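Local coordinates for protein L-fuculose phosphate aldolase (PDB 4C24) that belongs to the class II aldolase and adducin family and binds a zinc ion in an alpha/beta fold built round a mixed sheet, at residues 48-52 and 53-57; 105-108 and 109-112; 114-118 and 119-123. All blocks are in the same frame, centred on the assembly; numbering follows the deposited sequence. Where two conformers were deposited one is given.

Contact 1. Residues 48-52 and 53-57; sequences SGIDF and FEIKE. With SO4 (sulfate ion), chain E.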
ATOM      1  N   SER A  48      25.394  -2.048  13.165  1.00 19.03           N
ATOM      2  CA  SER A  48      24.196  -2.314  13.978  1.00 20.94           C
ATOM      3  C   SER A  48      23.488  -1.021  14.345  1.00 24.15           C
ATOM      4  O   SER A  48      24.144  -0.025  14.661  1.00 24.98           O
ATOM      5  CB  SER A  48      24.560  -3.050  15.263  1.00 25.19           C
ATOM      6  OG  SER A  48      23.392  -3.293  16.028  1.00 30.98           O
ATOM      7  N   GLY A  49      22.158  -1.042  14.293  1.00 25.92           N
ATOM      8  CA  GLY A  49      21.333   0.007  14.885  1.00 27.21           C
ATOM      9  C   GLY A  49      21.587   1.411  14.381  1.00 30.25           C
ATOM     10  O   GLY A  49      21.504   2.371  15.158  1.00 32.53           O
ATOM     11  N   ILE A  50      21.925   1.529  13.098  1.00 24.48           N
ATOM     12  CA  ILE A  50      21.968   2.837  12.452  1.00 24.27           C
ATOM     13  C   ILE A  50      20.959   2.828  11.307  1.00 25.96           C
ATOM     14  O   ILE A  50      21.007   1.953  10.439  1.00 26.98           O
ATOM     15  CB  ILE A  50      23.399   3.219  11.969  1.00 23.36           C
ATOM     16  CG1 ILE A  50      24.368   3.246  13.159  1.00 25.20           C
ATOM     17  CG2 ILE A  50      23.398   4.575  11.260  1.00 26.33           C
ATOM     18  CD1 ILE A  50      25.787   3.640  12.800  1.00 25.71           C
ATOM     19  N   ASP A  51      20.043   3.800  11.333  1.00 26.07           N
ATOM     20  CA  ASP A  51      19.086   4.057  10.254  1.00 27.35           C
ATOM     21  C   ASP A  51      19.792   4.028   8.896  1.00 27.84           C
ATOM     22  O   ASP A  51      20.868   4.620   8.738  1.00 25.50           O
ATOM     23  CB  ASP A  51      18.437   5.435  10.481  1.00 30.38           C
ATOM     24  CG  ASP A  51      17.182   5.658   9.640  1.00 36.90           C
ATOM     25  OD1 ASP A  51      17.281   5.712   8.392  1.00 40.33           O
ATOM     26  OD2 ASP A  51      16.092   5.819  10.241  1.00 44.10           O
ATOM     27  N   PHE A  52      19.203   3.331   7.925  1.00 27.17           N
ATOM     28  CA  PHE A  52      19.821   3.191   6.601  1.00 28.20           C
ATOM     29  C   PHE A  52      20.151   4.528   5.944  1.00 30.52           C
ATOM     30  O   PHE A  52      21.104   4.634   5.170  1.00 29.83           O
ATOM     31  CB  PHE A  52      18.954   2.353   5.656  1.00 29.03           C
ATOM     32  CG  PHE A  52      19.045   0.862   5.890  1.00 31.44           C
ATOM     33  CD1 PHE A  52      20.196   0.280   6.416  1.00 35.61           C
ATOM     34  CD2 PHE A  52      17.985   0.039   5.552  1.00 32.88           C
ATOM     35  CE1 PHE A  52      20.274  -1.092   6.625  1.00 33.74           C
ATOM     36  CE2 PHE A  52      18.058  -1.337   5.749  1.00 31.98           C
ATOM     37  CZ  PHE A  52      19.200  -1.904   6.291  1.00 28.29           C
ATOM     38  N   PHE A  53      19.363   5.550   6.258  1.00 30.68           N
ATOM     39  CA  PHE A  53      19.569   6.856   5.654  1.00 30.43           C
ATOM     40  C   PHE A  53      20.635   7.695   6.352  1.00 34.93           C
ATOM     41  O   PHE A  53      20.956   8.804   5.913  1.00 38.88           O
ATOM     42  CB  PHE A  53      18.236   7.592   5.537  1.00 30.31           C
ATOM     43  CG  PHE A  53      17.519   7.289   4.267  1.00 30.15           C
ATOM     44  CD1 PHE A  53      17.803   8.020   3.118  1.00 32.53           C
ATOM     45  CD2 PHE A  53      16.617   6.239   4.189  1.00 31.35           C
ATOM     46  CE1 PHE A  53      17.170   7.746   1.926  1.00 32.89           C
ATOM     47  CE2 PHE A  53      15.975   5.960   2.993  1.00 29.37           C
ATOM     48  CZ  PHE A  53      16.256   6.709   1.862  1.00 30.59           C
ATOM     49  N   GLU A  54      21.201   7.137   7.419  1.00 30.04           N
ATOM     50  CA  GLU A  54      22.245   7.806   8.194  1.00 30.39           C
ATOM     51  C   GLU A  54      23.578   7.057   8.156  1.00 31.72           C
ATOM     52  O   GLU A  54      24.533   7.462   8.811  1.00 31.73           O
ATOM     53  CB  GLU A  54      21.789   7.982   9.644  1.00 35.38           C
ATOM     54  CG  GLU A  54      20.552   8.857   9.795  1.00 40.48           C
ATOM     55  CD  GLU A  54      20.390   9.400  11.197  1.00 48.69           C
ATOM     56  OE1 GLU A  54      20.151   8.600  12.128  1.00 53.82           O
ATOM     57  OE2 GLU A  54      20.497  10.634  11.365  1.00 58.16           O
ATOM     58  N   ILE A  55      23.651   5.972   7.389  1.00 30.05           N
ATOM     59  CA  ILE A  55      24.892   5.201   7.300  1.00 29.69           C
ATOM     60  C   ILE A  55      25.919   5.878   6.385  1.00 27.06           C
ATOM     61  O   ILE A  55      25.636   6.161   5.212  1.00 26.76           O
ATOM     62  CB  ILE A  55      24.652   3.740   6.843  1.00 26.50           C
ATOM     63  CG1 ILE A  55      23.653   3.045   7.769  1.00 26.88           C
ATOM     64  CG2 ILE A  55      25.968   2.961   6.809  1.00 24.46           C
ATOM     65  CD1 ILE A  55      23.284   1.651   7.302  1.00 25.28           C
ATOM     66  N   LYS A  56      27.109   6.129   6.937  1.00 27.16           N
ATOM     67  CA  LYS A  56      28.240   6.644   6.169  1.00 26.13           C
ATOM     68  C   LYS A  56      29.213   5.522   5.854  1.00 24.52           C
ATOM     69  O   LYS A  56      29.210   4.476   6.522  1.00 24.98           O
ATOM     70  CB  LYS A  56      28.982   7.708   6.969  1.00 23.65           C
ATOM     71  CG  LYS A  56      28.144   8.905   7.378  1.00 26.36           C
ATOM     72  CD  LYS A  56      29.061   9.942   7.994  1.00 29.33           C
ATOM     73  CE  LYS A  56      28.346  10.814   9.009  1.00 32.52           C
ATOM     74  NZ  LYS A  56      28.747  10.425  10.389  1.00 47.42           N
ATOM     75  N   GLU A  57      30.056   5.742   4.851  1.00 23.60           N
ATOM     76  CA  GLU A  57      31.090   4.789   4.484  0.50 23.27           C
ATOM     77  C   GLU A  57      31.906   4.342   5.709  1.00 23.11           C
ATOM     78  O   GLU A  57      32.223   3.158   5.849  1.00 22.73           O
ATOM     79  CB  GLU A  57      31.987   5.379   3.387  0.50 25.58           C
ATOM     80  CG  GLU A  57      32.965   4.392   2.787  0.50 25.11           C
ATOM     81  CD  GLU A  57      33.478   4.804   1.418  0.50 24.74           C
ATOM     82  OE1 GLU A  57      32.718   5.426   0.645  0.50 32.52           O
ATOM     83  OE2 GLU A  57      34.644   4.483   1.113  0.50 25.38           O
TER
HETATM   84  S   SO4 E1208      21.166  -4.775  12.884  1.00 22.33           S
HETATM   85  O1  SO4 E1208      22.086  -5.048  14.009  1.00 23.50           O
HETATM   86  O2  SO4 E1208      20.055  -5.724  13.012  1.00 27.44           O
HETATM   87  O3  SO4 E1208      20.750  -3.372  13.078  1.00 26.91           O
HETATM   88  O4  SO4 E1208      21.828  -4.992  11.579  1.00 21.30           O
HETATM   89  O   HOH W   1      20.296   6.027  13.442  1.00 41.45           O
HETATM   90  O   HOH W   2      22.868   6.548   4.509  1.00 33.03           O

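Contact 2. Residues 105-108 and 109-112; sequences TVLA and CLRE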
ATOM      1  N   THR A 105       7.627 -12.400   5.642  1.00 11.46           N
ATOM      2  CA  THR A 105       7.689 -12.516   7.089  1.00 11.83           C
ATOM      3  C   THR A 105       6.406 -13.136   7.621  1.00 11.60           C
ATOM      4  O   THR A 105       6.478 -13.894   8.579  1.00 12.42           O
ATOM      5  CB  THR A 105       7.964 -11.157   7.721  1.00 12.57           C
ATOM      6  OG1 THR A 105       9.222 -10.711   7.224  1.00 14.54           O
ATOM      7  CG2 THR A 105       8.031 -11.247   9.240  1.00 13.25           C
ATOM      8  N   VAL A 106       5.265 -12.830   6.997  1.00 11.01           N
ATOM      9  CA  VAL A 106       4.002 -13.568   7.315  1.00 10.26           C
ATOM     10  C   VAL A 106       4.228 -15.070   7.233  1.00 11.39           C
ATOM     11  O   VAL A 106       3.911 -15.834   8.189  1.00 12.36           O
ATOM     12  CB  VAL A 106       2.863 -13.137   6.389  1.00  9.84           C
ATOM     13  CG1 VAL A 106       1.657 -14.089   6.520  1.00 10.42           C
ATOM     14  CG2 VAL A 106       2.496 -11.715   6.735  1.00 12.07           C
ATOM     15  N   LEU A 107       4.751 -15.513   6.100  1.00 10.25           N
ATOM     16  CA  LEU A 107       5.038 -16.944   5.948  1.00 10.34           C
ATOM     17  C   LEU A 107       6.007 -17.421   7.026  1.00 11.39           C
ATOM     18  O   LEU A 107       5.837 -18.472   7.609  1.00 12.88           O
ATOM     19  CB  LEU A 107       5.551 -17.246   4.557  1.00 11.27           C
ATOM     20  CG  LEU A 107       4.474 -17.099   3.486  1.00  9.82           C
ATOM     21  CD1 LEU A 107       5.100 -17.343   2.121  1.00 11.31           C
ATOM     22  CD2 LEU A 107       3.333 -18.145   3.698  1.00 14.05           C
ATOM     23  N   ALA A 108       7.036 -16.633   7.329  1.00 11.21           N
ATOM     24  CA  ALA A 108       7.995 -16.988   8.353  1.00 11.13           C
ATOM     25  C   ALA A 108       7.346 -17.131   9.727  1.00 11.78           C
ATOM     26  O   ALA A 108       7.789 -17.944  10.534  1.00 12.26           O
ATOM     27  CB  ALA A 108       9.065 -15.886   8.404  1.00 13.49           C
ATOM     28  N   CYS A 109       6.350 -16.299  10.022  1.00 13.64           N
ATOM     29  CA  CYS A 109       5.695 -16.355  11.327  1.00 13.48           C
ATOM     30  C   CYS A 109       4.719 -17.505  11.446  1.00 15.79           C
ATOM     31  O   CYS A 109       4.408 -17.916  12.561  1.00 18.73           O
ATOM     32  CB  CYS A 109       5.056 -15.022  11.701  1.00 15.75           C
ATOM     33  SG  CYS A 109       6.276 -13.697  11.893  1.00 16.94           S
ATOM     34  N   LEU A 110       4.238 -17.974  10.302  1.00 13.88           N
ATOM     35  CA  LEU A 110       3.442 -19.212  10.227  1.00 13.45           C
ATOM     36  C   LEU A 110       4.365 -20.408  10.193  1.00 15.41           C
ATOM     37  O   LEU A 110       3.909 -21.557  10.323  1.00 16.65           O
ATOM     38  CB  LEU A 110       2.605 -19.210   8.958  1.00 11.80           C
ATOM     39  CG  LEU A 110       1.502 -18.179   8.888  1.00 13.09           C
ATOM     40  CD1 LEU A 110       1.161 -17.869   7.437  1.00 14.77           C
ATOM     41  CD2 LEU A 110       0.279 -18.633   9.682  1.00 15.79           C
ATOM     42  N   ARG A 111       5.659 -20.167   9.976  1.00 16.23           N
ATOM     43  CA  ARG A 111       6.628 -21.220   9.688  1.00 14.77           C
ATOM     44  C   ARG A 111       6.179 -22.098   8.495  1.00 13.64           C
ATOM     45  O   ARG A 111       6.235 -23.342   8.537  1.00 17.61           O
ATOM     46  CB  ARG A 111       6.970 -22.005  10.962  1.00 15.94           C
ATOM     47  CG  ARG A 111       7.450 -21.093  12.077  1.00 15.76           C
ATOM     48  CD  ARG A 111       7.892 -21.834  13.307  1.00 17.13           C
ATOM     49  NE  ARG A 111       8.293 -20.932  14.370  1.00 14.09           N
ATOM     50  CZ  ARG A 111       8.821 -21.334  15.520  1.00 15.03           C
ATOM     51  NH1 ARG A 111       8.946 -22.639  15.769  1.00 18.95           N
ATOM     52  NH2 ARG A 111       9.153 -20.462  16.460  1.00 14.67           N
ATOM     53  N   GLU A 112       5.715 -21.418   7.436  1.00 14.31           N
ATOM     54  CA  GLU A 112       5.208 -22.022   6.223  1.00 14.23           C
ATOM     55  C   GLU A 112       6.138 -21.706   5.080  1.00 15.09           C
ATOM     56  O   GLU A 112       6.533 -20.542   4.928  1.00 17.01           O
ATOM     57  CB  GLU A 112       3.829 -21.478   5.874  1.00 18.30           C
ATOM     58  CG  GLU A 112       2.702 -22.011   6.748  1.00 22.61           C
ATOM     59  CD  GLU A 112       2.115 -23.327   6.247  1.00 25.95           C
ATOM     60  OE1 GLU A 112       2.621 -23.882   5.242  1.00 23.17           O
ATOM     61  OE2 GLU A 112       1.137 -23.795   6.873  1.00 30.16           O
TER

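Contact 3. Residues 114-118 and 119-123; sequences LPASH and YMIAV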
ATOM      1  N   LEU A 114       7.431 -21.269   1.055  1.00 12.97           N
ATOM      2  CA  LEU A 114       6.850 -20.655  -0.124  1.00 11.86           C
ATOM      3  C   LEU A 114       7.050 -21.523  -1.358  1.00 13.50           C
ATOM      4  O   LEU A 114       8.183 -21.716  -1.801  1.00 13.65           O
ATOM      5  CB  LEU A 114       7.534 -19.294  -0.357  1.00 13.39           C
ATOM      6  CG  LEU A 114       7.185 -18.514  -1.625  1.00 12.68           C
ATOM      7  CD1 LEU A 114       5.707 -18.196  -1.739  1.00 12.61           C
ATOM      8  CD2 LEU A 114       7.985 -17.220  -1.630  1.00 16.60           C
ATOM      9  N   PRO A 115       5.943 -22.041  -1.932  1.00 13.30           N
ATOM     10  CA  PRO A 115       6.056 -22.864  -3.120  1.00 13.42           C
ATOM     11  C   PRO A 115       5.925 -22.075  -4.411  1.00 13.14           C
ATOM     12  O   PRO A 115       5.723 -20.859  -4.360  1.00 14.29           O
ATOM     13  CB  PRO A 115       4.857 -23.820  -2.983  1.00 12.98           C
ATOM     14  CG  PRO A 115       3.831 -22.968  -2.323  1.00 13.41           C
ATOM     15  CD  PRO A 115       4.548 -21.920  -1.484  1.00 14.31           C
ATOM     16  N   ALA A 116       6.025 -22.771  -5.544  1.00 12.61           N
ATOM     17  CA  ALA A 116       5.987 -22.172  -6.875  1.00 13.88           C
ATOM     18  C   ALA A 116       4.579 -21.869  -7.385  1.00 12.83           C
ATOM     19  O   ALA A 116       4.195 -22.330  -8.475  1.00 14.78           O
ATOM     20  CB  ALA A 116       6.716 -23.060  -7.859  1.00 15.44           C
ATOM     21  N   SER A 117       3.825 -21.064  -6.641  1.00 12.86           N
ATOM     22  CA  SER A 117       2.548 -20.570  -7.152  1.00 13.49           C
ATOM     23  C   SER A 117       2.754 -19.532  -8.246  1.00 14.63           C
ATOM     24  O   SER A 117       1.889 -19.338  -9.066  1.00 15.23           O
ATOM     25  CB  SER A 117       1.639 -20.028  -6.037  1.00 15.61           C
ATOM     26  OG  SER A 117       2.356 -19.231  -5.100  1.00 19.16           O
ATOM     27  N   HIS A 118       3.906 -18.849  -8.213  1.00 14.47           N
ATOM     28  CA  HIS A 118       4.308 -17.980  -9.306  1.00 14.93           C
ATOM     29  C   HIS A 118       5.662 -18.414  -9.803  1.00 12.68           C
ATOM     30  O   HIS A 118       6.552 -18.724  -8.991  1.00 14.94           O
ATOM     31  CB  HIS A 118       4.378 -16.536  -8.835  1.00 13.35           C
ATOM     32  CG  HIS A 118       4.429 -15.565  -9.965  1.00 13.26           C
ATOM     33  ND1 HIS A 118       5.585 -15.322 -10.676  1.00 13.77           N
ATOM     34  CD2 HIS A 118       3.456 -14.820 -10.545  1.00 13.35           C
ATOM     35  CE1 HIS A 118       5.321 -14.446 -11.637  1.00 16.86           C
ATOM     36  NE2 HIS A 118       4.037 -14.132 -11.585  1.00 14.38           N
ATOM     37  N   TYR A 119       5.838 -18.439 -11.124  1.00 13.13           N
ATOM     38  CA  TYR A 119       7.087 -18.946 -11.706  1.00 14.35           C
ATOM     39  C   TYR A 119       8.347 -18.148 -11.338  1.00 13.77           C
ATOM     40  O   TYR A 119       9.448 -18.684 -11.385  1.00 15.61           O
ATOM     41  CB  TYR A 119       6.984 -19.106 -13.216  1.00 15.10           C
ATOM     42  CG  TYR A 119       7.188 -17.848 -14.002  1.00 14.21           C
ATOM     43  CD1 TYR A 119       8.465 -17.484 -14.389  1.00 14.28           C
ATOM     44  CD2 TYR A 119       6.116 -17.024 -14.350  1.00 14.97           C
ATOM     45  CE1 TYR A 119       8.688 -16.329 -15.106  1.00 15.00           C
ATOM     46  CE2 TYR A 119       6.344 -15.850 -15.073  1.00 15.57           C
ATOM     47  CZ  TYR A 119       7.636 -15.530 -15.449  1.00 16.17           C
ATOM     48  OH  TYR A 119       7.858 -14.368 -16.154  1.00 19.61           O
ATOM     49  N   MET A 120       8.164 -16.882 -10.961  1.00 13.87           N
ATOM     50  CA  MET A 120       9.321 -16.025 -10.669  1.00 14.75           C
ATOM     51  C   MET A 120      10.117 -16.438  -9.445  1.00 14.15           C
ATOM     52  O   MET A 120      11.232 -15.965  -9.203  1.00 14.62           O
ATOM     53  CB  MET A 120       8.896 -14.567 -10.560  1.00 16.49           C
ATOM     54  CG  MET A 120       8.644 -13.932 -11.908  1.00 19.52           C
ATOM     55  SD  MET A 120      10.096 -13.869 -12.975  1.00 26.50           S
ATOM     56  CE  MET A 120      11.299 -13.135 -11.896  1.00 22.61           C
ATOM     57  N   ILE A 121       9.570 -17.341  -8.638  1.00 13.63           N
ATOM     58  CA  ILE A 121      10.297 -17.818  -7.484  0.50 14.53           C
ATOM     59  C   ILE A 121      11.592 -18.507  -7.919  1.00 12.70           C
ATOM     60  O   ILE A 121      12.477 -18.685  -7.115  1.00 13.53           O
ATOM     61  CB  ILE A 121       9.423 -18.714  -6.564  0.50 15.04           C
ATOM     62  CG1 ILE A 121      10.034 -18.775  -5.157  0.50 15.66           C
ATOM     63  CG2 ILE A 121       9.147 -20.099  -7.178  0.50 17.74           C
ATOM     64  CD1 ILE A 121      10.316 -17.407  -4.562  0.50 20.62           C
ATOM     65  N   ALA A 122      11.675 -18.936  -9.176  1.00 14.83           N
ATOM     66  CA  ALA A 122      12.901 -19.559  -9.698  1.00 15.19           C
ATOM     67  C   ALA A 122      14.172 -18.706  -9.568  1.00 15.32           C
ATOM     68  O   ALA A 122      15.274 -19.233  -9.651  1.00 17.14           O
ATOM     69  CB  ALA A 122      12.713 -20.005 -11.129  1.00 16.01           C
ATOM     70  N   VAL A 123      14.021 -17.413  -9.309  1.00 16.10           N
ATOM     71  CA  VAL A 123      15.215 -16.635  -8.944  1.00 16.77           C
ATOM     72  C   VAL A 123      15.873 -17.142  -7.653  1.00 14.65           C
ATOM     73  O   VAL A 123      17.064 -16.966  -7.447  1.00 18.39           O
ATOM     74  CB  VAL A 123      14.948 -15.121  -8.846  1.00 17.18           C
ATOM     75  CG1 VAL A 123      14.453 -14.584 -10.179  1.00 21.30           C
ATOM     76  CG2 VAL A 123      14.009 -14.786  -7.686  1.00 17.13           C
TER

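Contact 1. Residues 48-52 and 53-57
A chi1 of -165° sets the carboxylate of Asp51 anti to its backbone nitrogen and brings OD1 to the amide of Phe53, while Ile55, with CG1 beside its own nitrogen (chi1 -56°), sends CD1 to the ring of Phe52. The first of these torsions makes an Asx turn in the loop between strands 42-45 and 61-64: Phe53 N donates to Asp51 OD1 over 3.0 Å, nearly straight at 163°, using the anti lone pair of the oxygen. The same residue also opens a type I beta turn, for Glu54 N reaches Asp51 O at 2.9 Å from well above the carbonyl plane, with Phe52 and Phe53 at the corners. Side chain and main chain of Asp51 thus hold two successive amides.

CG1 of Ile55 lies under the turn, 3.3 Å from Asp51 O. Its CD1 meets the edge of the Phe52 ring in plane, 3.5 Å from CD1 of Phe52, and the two side chains run alongside each other. On its other flank CG1 lies 3.8 Å from CG2 of Ile50. Helix 7-22 is touched by Phe53 and Ile55. One water joins Asp51 N to Glu54 OE1, and a second donates to both Phe52 O and Ile55 O.

Just upstream, a sulfate ion, probably from the crystallisation liquor, accepts from Gly49 N at O3 (3.0 Å) and from Ser48 OG at O1 (3.0 Å), in a site completed by Ser77, Ser78 and Asn32. This segment thus meets the anion with neutral donors, while Asp51 fixes the turn through its carboxylate OD1 and its main-chain carbonyl oxygen.

Contact 2. Residues 105-108 and 109-112
From Thr105 to Leu110 the chain is helical, and the helix ends in a Schellman motif: Glu112 N reaches back to Leu107 O in an almost straight bond of 3.0 Å (177°), inside which a weak bond of 3.1 Å joins Arg111 N to Ala108 O. Arg111 is the C-prime residue, its phi of 54° turning the chain away from the helix axis. In the preceding turn each amide has a main i-4 bond and a weak i-3 one: Cys109 N bonds to Thr105 O at 2.8 Å and weakly to Val106 O, Leu110 N to Val106 O at 3.0 Å and weakly to Leu107 O.

Side chains follow the same spacing. Val106 and Leu110 point the same way, CG1 of the first 3.9 Å from CD1 of the second, and this flank packs on Leu188 and Phe192 of the second subunit. Leu107 lies against helix 169-192 of its own chain and is crossed at about a right angle by Glu112, whose CB sits 4.0 Å from Leu107 CD2. The hydroxyl of Thr105 is held by Thr101 O, with a weak bond to Tyr181 of the second subunit besides. The methyl of Thr105, CG2, stands anti to the backbone nitrogen and ends 4.0 Å from Cys109 SG.

Contact 3. Residues 114-118 and 119-123
His118 leans over the turn that follows it, and its side chain can be traced atom by atom. CB lies 3.3 Å from Tyr119 N, and CG stays beside that same amide. With CG anti to the backbone nitrogen (chi1 -165°), the ring reaches forward along the chain, so that ND1 accepts a hydrogen bond of 3.0 Å from Met120 N, the donor tilted 15° out of the ring plane. Beyond it CE1 touches Met120 CG at 3.4 Å, the two side chains running the same way. At the tip NE2 is hydrogen-bonded to the carbonyl oxygen of His160 in the third subunit, and the ring meets Tyr181 of its own chain edge to face.

The ring thus tethers the start of a 3-10 segment, 119-123, whose first turn also carries a weak bond from Ile121 N to His118 O. Ahead of it Ala116 is the centre of an inverse gamma turn. The gamma turn bends the chain here, and Ile121 CG2, in one of its two conformers, lies 3.9 Å from Ala116 CB. In that same conformer CD1 of Ile121 meets Leu114 CD2 at 3.8 Å as the two side chains run antiparallel past one another.

Tyr119 turns its ring nearly parallel to that of His118, with planes 20° apart but centroids 5.1 Å apart, displaced so that little of one ring covers the other; Met120 CG lies over one face of the tyrosine ring, offset toward the rim. The side chain of Tyr119 comes within about 4 Å of a bound zinc ion and touches His100 and His160 of the third subunit, residues of the zinc site.

Followed from the N terminus, the three contacts come in series, and none encloses or crosses another. Contact 1 closes a tight turn in the connection between strands 42-45 and 61-64. The chain then runs through strands 61-64 and 69-71, helix 80-89 and strand 95-99 to contact 2, which ends helix 103-110, and shortly afterwards to contact 3, in the loop leading to strand 130-131. Contacts 2 and 3 touch where Leu107 CD1 packs on Leu114 CB, and both lean on helix 169-192. Contact 1 stands apart, its centre about 32 Å from that of contact 3 and on the opposite side of the chain's centre. Contacts 2 and 3 also meet neighbouring subunits, the second and the third respectively.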